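Local coordinates for protein (hdlp (histone deacetylase-like protein)) (Aquifex aeolicus, PDB 1C3P), which probably removes acetyl groups from lysine side chains, as a zinc-dependent bacterial relative of the histone deacetylases, at residues K5-L10 with T107-Q112; G13-P18 with M99-S104; K19-K24 with N139-I144; K85-I88 with E92-V95. One frame throughout, in Å; residues are numbered along the deposited sequence.

Contact 1 is the buried one of the four, apolar packing of strand 4-8 on helix 98-118. Contact 2 uses the same helix nearer its start, but there the loop that follows strand 4-8 covers it at the surface through a tyrosine ring. Contacts 3 and 4 are partly buried, their centres about 10 Å apart; contact 3 joins two loops, contact 4 the end of helix 82-86 to the loop after it, and polar groups of the 92-95 segment hold the 139-144 loop of contact 3. Contact 3 is aromatic and stands nearest the zinc site, whereas contact 4 depends on a backbone carbonyl held by an asparagine amide and by a water.

Contact 1 of 4, residues K5-L10 with T107-Q112; sequences KLIGTL and TGSTVQ
Ile-7 of strand 4-8 faces Ser-109 and Gln-112, one turn apart on helix 98-118, and its two branches divide the apolar contact between them. The CD1 methyl goes deepest: it lies 3.0 Å from the Ser-109 backbone O, which is tight for a methyl against a carbonyl oxygen, and 3.5 Å from Gln-112 CB. The second branch, CG2, sits beside the serine, 3.7 Å from Ser-109 CB. With CG1 turned anti to the carbonyl carbon (chi1 -48°) and the chain extended beyond it, CD1 is carried forward to the helix backbone. The serine hydroxyl turns to other partners, Ser-49, Tyr-12 and Leu-105 O, while the backbone of Ile-7 pairs with Phe-124 in the neighbouring strand of the parallel sheet. This is helix-on-sheet packing of the alpha/beta arginase-deacetylase fold. With an alanine here, CG1 and both methyls are gone, which is likely to open a gap between the strand and the turn from Ser-109 to Gln-112. Since the two segments meet through van der Waals contact alone, the fit between them rests on the branched shape of Ile-7.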
loop_
_atom_site.group_PDB
_atom_site.type_symbol
_atom_site.label_atom_id
_atom_site.label_comp_id
_atom_site.label_asym_id
_atom_site.label_seq_id
_atom_site.Cartn_x
_atom_site.Cartn_y
_atom_site.Cartn_z
ATOM N N LYS A 5 -15.191 -6.898 -6.038
ATOM C CA LYS A 5 -14.678 -6.189 -7.197
ATOM C C LYS A 5 -13.199 -5.835 -7.131
ATOM O O LYS A 5 -12.666 -5.546 -6.055
ATOM C CB LYS A 5 -15.458 -4.884 -7.346
ATOM C CG LYS A 5 -16.976 -5.038 -7.484
ATOM C CD LYS A 5 -17.341 -5.717 -8.805
ATOM C CE LYS A 5 -18.862 -5.734 -9.015
ATOM N NZ LYS A 5 -19.222 -6.445 -10.283
ATOM N N LEU A 6 -12.567 -5.804 -8.296
ATOM C CA LEU A 6 -11.171 -5.403 -8.386
ATOM C C LEU A 6 -11.176 -4.134 -9.244
ATOM O O LEU A 6 -11.714 -4.131 -10.343
ATOM C CB LEU A 6 -10.341 -6.492 -9.058
ATOM C CG LEU A 6 -8.820 -6.291 -9.004
ATOM C CD1 LEU A 6 -8.163 -7.377 -9.842
ATOM C CD2 LEU A 6 -8.420 -4.936 -9.544
ATOM N N ILE A 7 -10.594 -3.049 -8.742
ATOM C CA ILE A 7 -10.568 -1.798 -9.508
ATOM C C ILE A 7 -9.227 -1.710 -10.222
ATOM O O ILE A 7 -8.179 -1.766 -9.582
ATOM C CB ILE A 7 -10.712 -0.567 -8.598
ATOM C CG1 ILE A 7 -11.869 -0.784 -7.630
ATOM C CG2 ILE A 7 -11.034 0.679 -9.445
ATOM C CD1 ILE A 7 -12.168 0.389 -6.802
ATOM N N GLY A 8 -9.254 -1.603 -11.543
ATOM C CA GLY A 8 -8.006 -1.499 -12.278
ATOM C C GLY A 8 -8.164 -1.237 -13.762
ATOM O O GLY A 8 -9.279 -1.114 -14.283
ATOM N N THR A 9 -7.025 -1.132 -14.437
ATOM C CA THR A 9 -6.975 -0.912 -15.875
ATOM C C THR A 9 -5.561 -1.207 -16.352
ATOM O O THR A 9 -4.602 -1.047 -15.597
ATOM C CB THR A 9 -7.286 0.542 -16.264
ATOM O OG1 THR A 9 -6.986 0.724 -17.656
ATOM C CG2 THR A 9 -6.438 1.510 -15.456
ATOM N N LEU A 10 -5.425 -1.650 -17.597
ATOM C CA LEU A 10 -4.091 -1.926 -18.127
ATOM C C LEU A 10 -3.347 -0.633 -18.453
ATOM O O LEU A 10 -2.138 -0.653 -18.700
ATOM C CB LEU A 10 -4.163 -2.811 -19.382
ATOM C CG LEU A 10 -4.546 -4.283 -19.216
ATOM C CD1 LEU A 10 -3.571 -4.946 -18.259
ATOM C CD2 LEU A 10 -5.952 -4.410 -18.687
ATOM N N THR A 107 -5.776 7.204 -7.542
ATOM C CA THR A 107 -6.574 7.868 -6.502
ATOM C C THR A 107 -8.066 7.775 -6.798
ATOM O O THR A 107 -8.874 7.546 -5.892
ATOM C CB THR A 107 -6.115 9.326 -6.353
ATOM O OG1 THR A 107 -4.725 9.312 -5.984
ATOM C CG2 THR A 107 -6.944 10.083 -5.295
ATOM N N GLY A 108 -8.444 7.955 -8.056
ATOM C CA GLY A 108 -9.843 7.822 -8.387
ATOM C C GLY A 108 -10.255 6.387 -8.070
ATOM O O GLY A 108 -11.388 6.142 -7.654
ATOM N N SER A 109 -9.335 5.437 -8.259
ATOM C CA SER A 109 -9.621 4.022 -7.991
ATOM C C SER A 109 -9.878 3.759 -6.500
ATOM O O SER A 109 -10.599 2.818 -6.118
ATOM C CB SER A 109 -8.470 3.149 -8.508
ATOM O OG SER A 109 -8.351 3.256 -9.919
ATOM N N THR A 110 -9.277 4.580 -5.648
ATOM C CA THR A 110 -9.501 4.448 -4.218
ATOM C C THR A 110 -10.876 4.985 -3.879
ATOM O O THR A 110 -11.557 4.416 -3.031
ATOM C CB THR A 110 -8.414 5.170 -3.418
ATOM O OG1 THR A 110 -7.231 4.360 -3.448
ATOM C CG2 THR A 110 -8.871 5.432 -1.968
ATOM N N VAL A 111 -11.300 6.061 -4.546
ATOM C CA VAL A 111 -12.630 6.574 -4.289
ATOM C C VAL A 111 -13.633 5.517 -4.782
ATOM O O VAL A 111 -14.646 5.246 -4.130
ATOM C CB VAL A 111 -12.883 7.935 -5.002
ATOM C CG1 VAL A 111 -14.332 8.350 -4.801
ATOM C CG2 VAL A 111 -11.962 9.009 -4.425
ATOM N N GLN A 112 -13.344 4.901 -5.926
ATOM C CA GLN A 112 -14.221 3.857 -6.449
ATOM C C GLN A 112 -14.292 2.694 -5.470
ATOM O O GLN A 112 -15.354 2.124 -5.250
ATOM C CB GLN A 112 -13.725 3.362 -7.808
ATOM C CG GLN A 112 -13.731 4.438 -8.875
ATOM C CD GLN A 112 -13.200 3.940 -10.190
ATOM O OE1 GLN A 112 -13.955 3.453 -11.045
ATOM N NE2 GLN A 112 -11.888 4.031 -10.359
#

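Contact 2 of 4, residues G13-P18 with M99-S104; sequences GKYRYP and MFTGSS
Tyr-15 and Gly-102 bring the loop after strand 4-8 up against helix 98-118, with their CA atoms 5.5 Å apart. The CB of Tyr-15 points toward the helix, and its ring lies across the exposed flank of the first turns. Two neighbouring residues receive it. The CG2 methyl of Thr-101 stands over one face of the ring in a CH-pi contact, 3.9 Å from the Tyr-15 centroid and 23° off the ring normal. The methyl is displaced toward the hydroxyl end of the ring, where its nearest ring atom is Tyr-15 CZ at 3.7 Å. At the other end of the ring Gly-102 CA approaches Tyr-15 CD1 obliquely, also at 3.7 Å. A CB on Gly-102 would come within 3.0 Å of Tyr-15 CB, too tight, and the bare backbone lets the ring come this near. The helix has a wider, pi-type turn over residues 99-102, so the ring rests on an irregular part of the helix, and the loop carrying Tyr-15 runs on toward the active-site face of the deacetylase fold. Thr-101 divides its two branches: with CG2 anti to the backbone N the methyl is presented to the tyrosine, while OG1 bonds to Glu-73 of helix 63-75. Farther along the loop, the hydroxyl of Tyr-17 bonds to the backbone O of Phe-141.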
loop_
_atom_site.group_PDB
_atom_site.type_symbol
_atom_site.label_atom_id
_atom_site.label_comp_id
_atom_site.label_asym_id
_atom_site.label_seq_id
_atom_site.Cartn_x
_atom_site.Cartn_y
_atom_site.Cartn_z
ATOM N N GLY A 13 0.059 0.705 -17.197
ATOM C CA GLY A 13 1.272 0.279 -17.886
ATOM C C GLY A 13 1.961 1.362 -18.695
ATOM O O GLY A 13 3.151 1.248 -18.978
ATOM N N LYS A 14 1.223 2.411 -19.061
ATOM C CA LYS A 14 1.777 3.521 -19.835
ATOM C C LYS A 14 2.248 4.704 -18.992
ATOM O O LYS A 14 2.715 5.706 -19.539
ATOM C CB LYS A 14 0.755 4.022 -20.865
ATOM C CG LYS A 14 0.635 3.161 -22.125
ATOM C CD LYS A 14 1.917 3.165 -22.991
ATOM C CE LYS A 14 2.219 4.520 -23.644
ATOM N NZ LYS A 14 2.529 5.617 -22.679
ATOM N N TYR A 15 2.119 4.596 -17.672
ATOM C CA TYR A 15 2.534 5.667 -16.754
ATOM C C TYR A 15 3.522 5.085 -15.751
ATOM O O TYR A 15 3.312 5.163 -14.541
ATOM C CB TYR A 15 1.315 6.229 -16.007
ATOM C CG TYR A 15 0.184 6.573 -16.938
ATOM C CD1 TYR A 15 -1.125 6.195 -16.640
ATOM C CD2 TYR A 15 0.427 7.203 -18.159
ATOM C CE1 TYR A 15 -2.166 6.427 -17.543
ATOM C CE2 TYR A 15 -0.603 7.438 -19.064
ATOM C CZ TYR A 15 -1.894 7.043 -18.751
ATOM O OH TYR A 15 -2.916 7.242 -19.659
ATOM N N ARG A 16 4.594 4.489 -16.267
ATOM C CA ARG A 16 5.627 3.877 -15.437
ATOM C C ARG A 16 6.630 4.944 -15.014
ATOM O O ARG A 16 6.773 5.977 -15.673
ATOM C CB ARG A 16 6.391 2.818 -16.235
ATOM C CG ARG A 16 5.549 1.786 -16.960
ATOM C CD ARG A 16 4.928 0.748 -16.042
ATOM N NE ARG A 16 4.277 -0.298 -16.829
ATOM C CZ ARG A 16 4.902 -1.056 -17.730
ATOM N NH1 ARG A 16 6.198 -0.890 -17.965
ATOM N NH2 ARG A 16 4.227 -1.974 -18.410
ATOM N N TYR A 17 7.325 4.707 -13.911
ATOM C CA TYR A 17 8.340 5.654 -13.484
ATOM C C TYR A 17 9.535 5.483 -14.411
ATOM O O TYR A 17 9.669 4.465 -15.101
ATOM C CB TYR A 17 8.737 5.417 -12.025
ATOM C CG TYR A 17 7.701 5.913 -11.032
ATOM C CD1 TYR A 17 6.374 5.478 -11.097
ATOM C CD2 TYR A 17 8.053 6.816 -10.022
ATOM C CE1 TYR A 17 5.423 5.925 -10.183
ATOM C CE2 TYR A 17 7.114 7.268 -9.103
ATOM C CZ TYR A 17 5.800 6.818 -9.186
ATOM O OH TYR A 17 4.864 7.240 -8.266
ATOM N N PRO A 18 10.426 6.470 -14.440
ATOM C CA PRO A 18 11.573 6.346 -15.326
ATOM C C PRO A 18 12.641 5.331 -14.961
ATOM O O PRO A 18 12.625 4.699 -13.903
ATOM C CB PRO A 18 12.136 7.762 -15.321
ATOM C CG PRO A 18 11.934 8.145 -13.877
ATOM C CD PRO A 18 10.468 7.763 -13.733
ATOM N N MET A 99 3.271 11.068 -12.498
ATOM C CA MET A 99 3.138 12.109 -11.466
ATOM C C MET A 99 1.751 12.686 -11.293
ATOM O O MET A 99 1.376 13.075 -10.188
ATOM C CB MET A 99 4.154 13.233 -11.697
ATOM C CG MET A 99 3.714 14.293 -12.677
ATOM S SD MET A 99 5.182 15.250 -13.164
ATOM C CE MET A 99 5.687 15.951 -11.557
ATOM N N PHE A 100 0.982 12.780 -12.370
ATOM C CA PHE A 100 -0.384 13.278 -12.199
ATOM C C PHE A 100 -1.426 12.358 -12.830
ATOM O O PHE A 100 -2.401 11.987 -12.184
ATOM C CB PHE A 100 -0.567 14.678 -12.785
ATOM C CG PHE A 100 -1.940 15.222 -12.558
ATOM C CD1 PHE A 100 -2.318 15.681 -11.297
ATOM C CD2 PHE A 100 -2.899 15.175 -13.575
ATOM C CE1 PHE A 100 -3.634 16.081 -11.050
ATOM C CE2 PHE A 100 -4.215 15.570 -13.334
ATOM C CZ PHE A 100 -4.585 16.023 -12.068
ATOM N N THR A 101 -1.231 11.974 -14.085
ATOM C CA THR A 101 -2.218 11.108 -14.731
ATOM C C THR A 101 -2.311 9.743 -14.051
ATOM O O THR A 101 -3.389 9.328 -13.651
ATOM C CB THR A 101 -1.891 10.944 -16.219
ATOM O OG1 THR A 101 -1.934 12.236 -16.843
ATOM C CG2 THR A 101 -2.899 10.051 -16.904
ATOM N N GLY A 102 -1.177 9.062 -13.913
ATOM C CA GLY A 102 -1.166 7.760 -13.258
ATOM C C GLY A 102 -1.597 7.902 -11.806
ATOM O O GLY A 102 -2.386 7.109 -11.306
ATOM N N SER A 103 -1.074 8.913 -11.121
ATOM C CA SER A 103 -1.452 9.131 -9.719
ATOM C C SER A 103 -2.938 9.432 -9.590
ATOM O O SER A 103 -3.607 8.911 -8.687
ATOM C CB SER A 103 -0.630 10.269 -9.106
ATOM O OG SER A 103 0.737 9.886 -9.011
ATOM N N SER A 104 -3.470 10.260 -10.484
ATOM C CA SER A 104 -4.906 10.559 -10.422
ATOM C C SER A 104 -5.765 9.319 -10.674
ATOM O O SER A 104 -6.860 9.168 -10.131
ATOM C CB SER A 104 -5.272 11.633 -11.452
ATOM O OG SER A 104 -4.768 12.880 -11.030
#

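Contact 3 of 4, residues K19-K24 with N139-I144; sequences KNHPLK and NGFCYI
His-21 drives the edge of its imidazole into the face of the Phe-141 ring, a T-shaped (edge-to-face) pair between two loops of the deacetylase fold close to the zinc site. The ring centroids are 4.2 Å apart and the planes stand at 64°. The entering edge is that of NE2 and CE1: NE2 lies over the centre of the Phe-141 ring, and CE1 leans toward the side of Phe-141 CD2, at 3.3 Å. The histidine comes across with CG anti to its own backbone N (chi1 -157°). Tyr-17 meets the same imidazole with its ring. Two aliphatic neighbours also meet the phenylalanine. The Pro-22 ring, crossing Phe-141 at about a right angle, reaches the far end of the aromatic ring, CD to Phe-141 CZ at 4.0 Å. Leu-23 crosses obliquely at the near end, where one of its methyls packs beside the root of the side chain. Phe-141 sits in a type I' beta turn from Asn-139 to Cys-142, with positive phi at both Gly-140 and Phe-141. The turn places the ring against the 19-24 loop, its side chain about 7 Å from that of His-170, a zinc ligand. This position is consistent with Phe-141 forming one wall of the narrow acetyl-lysine channel of the family. Leu-23 CD1 lies 3.7 Å from Phe-141 CB.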
loop_
_atom_site.group_PDB
_atom_site.type_symbol
_atom_site.label_atom_id
_atom_site.label_comp_id
_atom_site.label_asym_id
_atom_site.label_seq_id
_atom_site.Cartn_x
_atom_site.Cartn_y
_atom_site.Cartn_z
ATOM N N LYS A 19 13.545 5.182 -15.917
ATOM C CA LYS A 19 14.753 4.378 -15.841
ATOM C C LYS A 19 14.998 3.573 -14.567
ATOM O O LYS A 19 14.357 2.569 -14.270
ATOM C CB LYS A 19 15.907 5.358 -15.986
ATOM C CG LYS A 19 15.735 6.494 -14.965
ATOM C CD LYS A 19 16.844 7.516 -14.900
ATOM C CE LYS A 19 16.568 8.445 -13.719
ATOM N NZ LYS A 19 17.554 9.547 -13.577
ATOM N N ASN A 20 15.998 4.082 -13.855
ATOM C CA ASN A 20 16.551 3.612 -12.598
ATOM C C ASN A 20 15.546 3.391 -11.473
ATOM O O ASN A 20 15.770 2.570 -10.577
ATOM C CB ASN A 20 17.570 4.657 -12.143
ATOM C CG ASN A 20 18.898 4.055 -11.758
ATOM O OD1 ASN A 20 19.544 3.379 -12.562
ATOM N ND2 ASN A 20 19.324 4.308 -10.524
ATOM N N HIS A 21 14.444 4.129 -11.521
ATOM C CA HIS A 21 13.417 4.078 -10.483
ATOM C C HIS A 21 12.820 2.702 -10.169
ATOM O O HIS A 21 12.508 1.925 -11.070
ATOM C CB HIS A 21 12.280 5.034 -10.842
ATOM C CG HIS A 21 11.486 5.480 -9.658
ATOM N ND1 HIS A 21 11.680 6.700 -9.049
ATOM C CD2 HIS A 21 10.550 4.835 -8.919
ATOM C CE1 HIS A 21 10.898 6.793 -7.990
ATOM N NE2 HIS A 21 10.202 5.673 -7.887
ATOM N N PRO A 22 12.659 2.379 -8.875
ATOM C CA PRO A 22 12.088 1.090 -8.467
ATOM C C PRO A 22 10.673 0.827 -9.013
ATOM O O PRO A 22 10.249 -0.324 -9.120
ATOM C CB PRO A 22 12.115 1.183 -6.936
ATOM C CG PRO A 22 13.336 2.058 -6.692
ATOM C CD PRO A 22 13.029 3.159 -7.680
ATOM N N LEU A 23 9.942 1.891 -9.344
ATOM C CA LEU A 23 8.583 1.752 -9.873
ATOM C C LEU A 23 8.532 1.726 -11.406
ATOM O O LEU A 23 7.478 1.948 -12.017
ATOM C CB LEU A 23 7.685 2.866 -9.314
ATOM C CG LEU A 23 7.475 2.745 -7.797
ATOM C CD1 LEU A 23 6.675 3.945 -7.263
ATOM C CD2 LEU A 23 6.730 1.440 -7.515
ATOM N N LYS A 24 9.687 1.454 -12.010
ATOM C CA LYS A 24 9.819 1.314 -13.460
ATOM C C LYS A 24 8.996 0.084 -13.909
ATOM O O LYS A 24 8.392 0.070 -14.982
ATOM C CB LYS A 24 11.296 1.093 -13.803
ATOM C CG LYS A 24 11.579 0.603 -15.210
ATOM C CD LYS A 24 12.615 -0.528 -15.182
ATOM C CE LYS A 24 13.908 -0.120 -14.476
ATOM N NZ LYS A 24 14.885 -1.242 -14.360
ATOM N N ASN A 139 6.654 12.901 -1.942
ATOM C CA ASN A 139 7.527 12.226 -1.010
ATOM C C ASN A 139 7.472 10.713 -1.180
ATOM O O ASN A 139 6.396 10.147 -1.384
ATOM C CB ASN A 139 7.111 12.621 0.424
ATOM C CG ASN A 139 7.929 11.926 1.489
ATOM O OD1 ASN A 139 9.151 12.077 1.551
ATOM N ND2 ASN A 139 7.255 11.164 2.349
ATOM N N GLY A 140 8.636 10.071 -1.106
ATOM C CA GLY A 140 8.701 8.621 -1.211
ATOM C C GLY A 140 8.071 8.011 -2.450
ATOM O O GLY A 140 7.394 6.981 -2.358
ATOM N N PHE A 141 8.300 8.633 -3.604
ATOM C CA PHE A 141 7.766 8.156 -4.883
ATOM C C PHE A 141 6.292 8.486 -5.016
ATOM O O PHE A 141 5.693 8.175 -6.032
ATOM C CB PHE A 141 7.851 6.631 -5.030
ATOM C CG PHE A 141 9.206 6.034 -4.775
ATOM C CD1 PHE A 141 9.323 4.646 -4.598
ATOM C CD2 PHE A 141 10.357 6.812 -4.738
ATOM C CE1 PHE A 141 10.552 4.055 -4.392
ATOM C CE2 PHE A 141 11.604 6.217 -4.530
ATOM C CZ PHE A 141 11.697 4.836 -4.359
ATOM N N CYS A 142 5.695 9.082 -3.989
ATOM C CA CYS A 142 4.275 9.410 -4.052
ATOM C C CYS A 142 4.005 10.895 -4.302
ATOM O O CYS A 142 4.654 11.761 -3.694
ATOM C CB CYS A 142 3.591 8.996 -2.742
ATOM S SG CYS A 142 3.755 7.242 -2.347
ATOM N N TYR A 143 3.046 11.176 -5.190
ATOM C CA TYR A 143 2.665 12.547 -5.515
ATOM C C TYR A 143 1.278 12.887 -4.980
ATOM O O TYR A 143 1.012 14.036 -4.631
ATOM C CB TYR A 143 2.665 12.801 -7.025
ATOM C CG TYR A 143 3.941 12.382 -7.722
ATOM C CD1 TYR A 143 4.132 11.062 -8.127
ATOM C CD2 TYR A 143 4.953 13.309 -7.980
ATOM C CE1 TYR A 143 5.310 10.668 -8.787
ATOM C CE2 TYR A 143 6.130 12.931 -8.632
ATOM C CZ TYR A 143 6.296 11.607 -9.035
ATOM O OH TYR A 143 7.431 11.229 -9.722
ATOM N N ILE A 144 0.393 11.892 -4.923
ATOM C CA ILE A 144 -0.955 12.108 -4.412
ATOM C C ILE A 144 -1.199 11.047 -3.344
ATOM O O ILE A 144 -0.927 9.864 -3.569
ATOM C CB ILE A 144 -1.983 11.967 -5.535
ATOM C CG1 ILE A 144 -1.664 12.985 -6.643
ATOM C CG2 ILE A 144 -3.399 12.097 -4.980
ATOM C CD1 ILE A 144 -2.636 12.986 -7.829
#

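Contact 4 of 4, residues K85-I88 with E92-V95; sequences KYNI and ENPV
The backbone O of Asn-87 is gripped by two donors, a water and the side-chain amide of Asn-93. The water gives the shorter bond, 2.8 Å to Asn-87 O, and accepts a weak one from Asn-93 N, so that it bridges the two backbones. Asn-93 ND2 donates to Asn-87 O at 3.2 Å with an N-H...O angle of 152°; it lies in the carbonyl plane, although the carbonyl oxygen stands slightly out of the plane of the Asn-93 amide. A second, weak bond runs from Asn-93 ND2 to Glu-92 OE1 at 3.5 Å. The amide's other end is used as well, because Asn-93 OD1 accepts from Phe-141 N. Glu-92 OE1 likewise takes Gly-140 N, so both side chains hold the turn from Asn-139 to Cys-142. With CG anti to its carbonyl carbon (chi1 -47°), Asn-93 sets its amide between that turn and the end of helix 82-86, where Asn-87 leaves helical geometry with positive phi. Ile-88 runs past the backbone of Asn-93, its CA 3.6 Å from Asn-93 O, and its CG2 methyl makes a loose apolar contact with Val-95 CG2 at 4.4 Å. A leucine in place of Asn-93 would probably leave both Asn-87 O and Phe-141 N without their amide partner and the turn less firmly held. One amide, donating on one side and accepting on the other, thus ties a helix end to the loop that carries Phe-141, near the zinc site.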
loop_
_atom_site.group_PDB
_atom_site.type_symbol
_atom_site.label_atom_id
_atom_site.label_comp_id
_atom_site.label_asym_id
_atom_site.label_seq_id
_atom_site.Cartn_x
_atom_site.Cartn_y
_atom_site.Cartn_z
ATOM N N LYS A 85 10.088 23.683 -3.179
ATOM C CA LYS A 85 8.771 23.796 -2.571
ATOM C C LYS A 85 7.891 22.537 -2.552
ATOM O O LYS A 85 7.245 22.246 -1.544
ATOM C CB LYS A 85 7.998 24.915 -3.275
ATOM C CG LYS A 85 6.543 25.048 -2.838
ATOM C CD LYS A 85 6.394 25.788 -1.530
ATOM C CE LYS A 85 6.583 27.274 -1.746
ATOM N NZ LYS A 85 5.573 27.771 -2.722
ATOM N N TYR A 86 7.880 21.797 -3.653
ATOM C CA TYR A 86 7.006 20.629 -3.766
ATOM C C TYR A 86 7.696 19.284 -3.836
ATOM O O TYR A 86 7.023 18.251 -3.975
ATOM C CB TYR A 86 6.126 20.808 -4.996
ATOM C CG TYR A 86 5.300 22.069 -4.928
ATOM C CD1 TYR A 86 4.310 22.221 -3.955
ATOM C CD2 TYR A 86 5.483 23.097 -5.858
ATOM C CE1 TYR A 86 3.514 23.363 -3.911
ATOM C CE2 TYR A 86 4.702 24.236 -5.824
ATOM C CZ TYR A 86 3.716 24.360 -4.846
ATOM O OH TYR A 86 2.943 25.486 -4.815
ATOM N N ASN A 87 9.025 19.303 -3.768
ATOM C CA ASN A 87 9.847 18.077 -3.780
ATOM C C ASN A 87 9.697 17.309 -5.096
ATOM O O ASN A 87 9.831 16.081 -5.133
ATOM C CB ASN A 87 9.439 17.175 -2.594
ATOM C CG ASN A 87 10.583 16.287 -2.089
ATOM O OD1 ASN A 87 10.371 15.366 -1.280
ATOM N ND2 ASN A 87 11.793 16.571 -2.538
ATOM N N ILE A 88 9.439 18.040 -6.179
ATOM C CA ILE A 88 9.278 17.432 -7.503
ATOM C C ILE A 88 10.520 17.590 -8.374
ATOM O O ILE A 88 11.162 18.628 -8.336
ATOM C CB ILE A 88 8.105 18.104 -8.264
ATOM C CG1 ILE A 88 6.799 17.787 -7.557
ATOM C CG2 ILE A 88 8.035 17.598 -9.696
ATOM C CD1 ILE A 88 6.540 16.329 -7.507
ATOM N N GLU A 92 13.908 10.805 -6.666
ATOM C CA GLU A 92 12.806 10.261 -5.893
ATOM C C GLU A 92 11.403 10.475 -6.475
ATOM O O GLU A 92 10.662 9.507 -6.702
ATOM C CB GLU A 92 12.921 10.833 -4.478
ATOM C CG GLU A 92 11.790 10.535 -3.534
ATOM C CD GLU A 92 12.140 10.932 -2.110
ATOM O OE1 GLU A 92 11.221 11.349 -1.358
ATOM O OE2 GLU A 92 13.337 10.807 -1.746
ATOM N N ASN A 93 11.045 11.735 -6.720
ATOM C CA ASN A 93 9.732 12.090 -7.264
ATOM C C ASN A 93 9.978 12.850 -8.567
ATOM O O ASN A 93 9.727 14.051 -8.669
ATOM C CB ASN A 93 9.010 12.971 -6.250
ATOM C CG ASN A 93 9.082 12.399 -4.849
ATOM O OD1 ASN A 93 8.621 11.277 -4.596
ATOM N ND2 ASN A 93 9.681 13.153 -3.929
ATOM N N PRO A 94 10.418 12.126 -9.608
ATOM C CA PRO A 94 10.742 12.656 -10.935
ATOM C C PRO A 94 9.572 13.153 -11.747
ATOM O O PRO A 94 8.429 12.859 -11.448
ATOM C CB PRO A 94 11.385 11.456 -11.635
ATOM C CG PRO A 94 11.756 10.521 -10.498
ATOM C CD PRO A 94 10.556 10.661 -9.627
ATOM N N VAL A 95 9.874 13.914 -12.793
ATOM C CA VAL A 95 8.838 14.355 -13.708
ATOM C C VAL A 95 8.524 13.140 -14.602
ATOM O O VAL A 95 9.438 12.523 -15.142
ATOM C CB VAL A 95 9.348 15.519 -14.588
ATOM C CG1 VAL A 95 8.383 15.778 -15.743
ATOM C CG2 VAL A 95 9.477 16.777 -13.740
HETATM O O HOH W 1 12.154 14.844 -6.128
#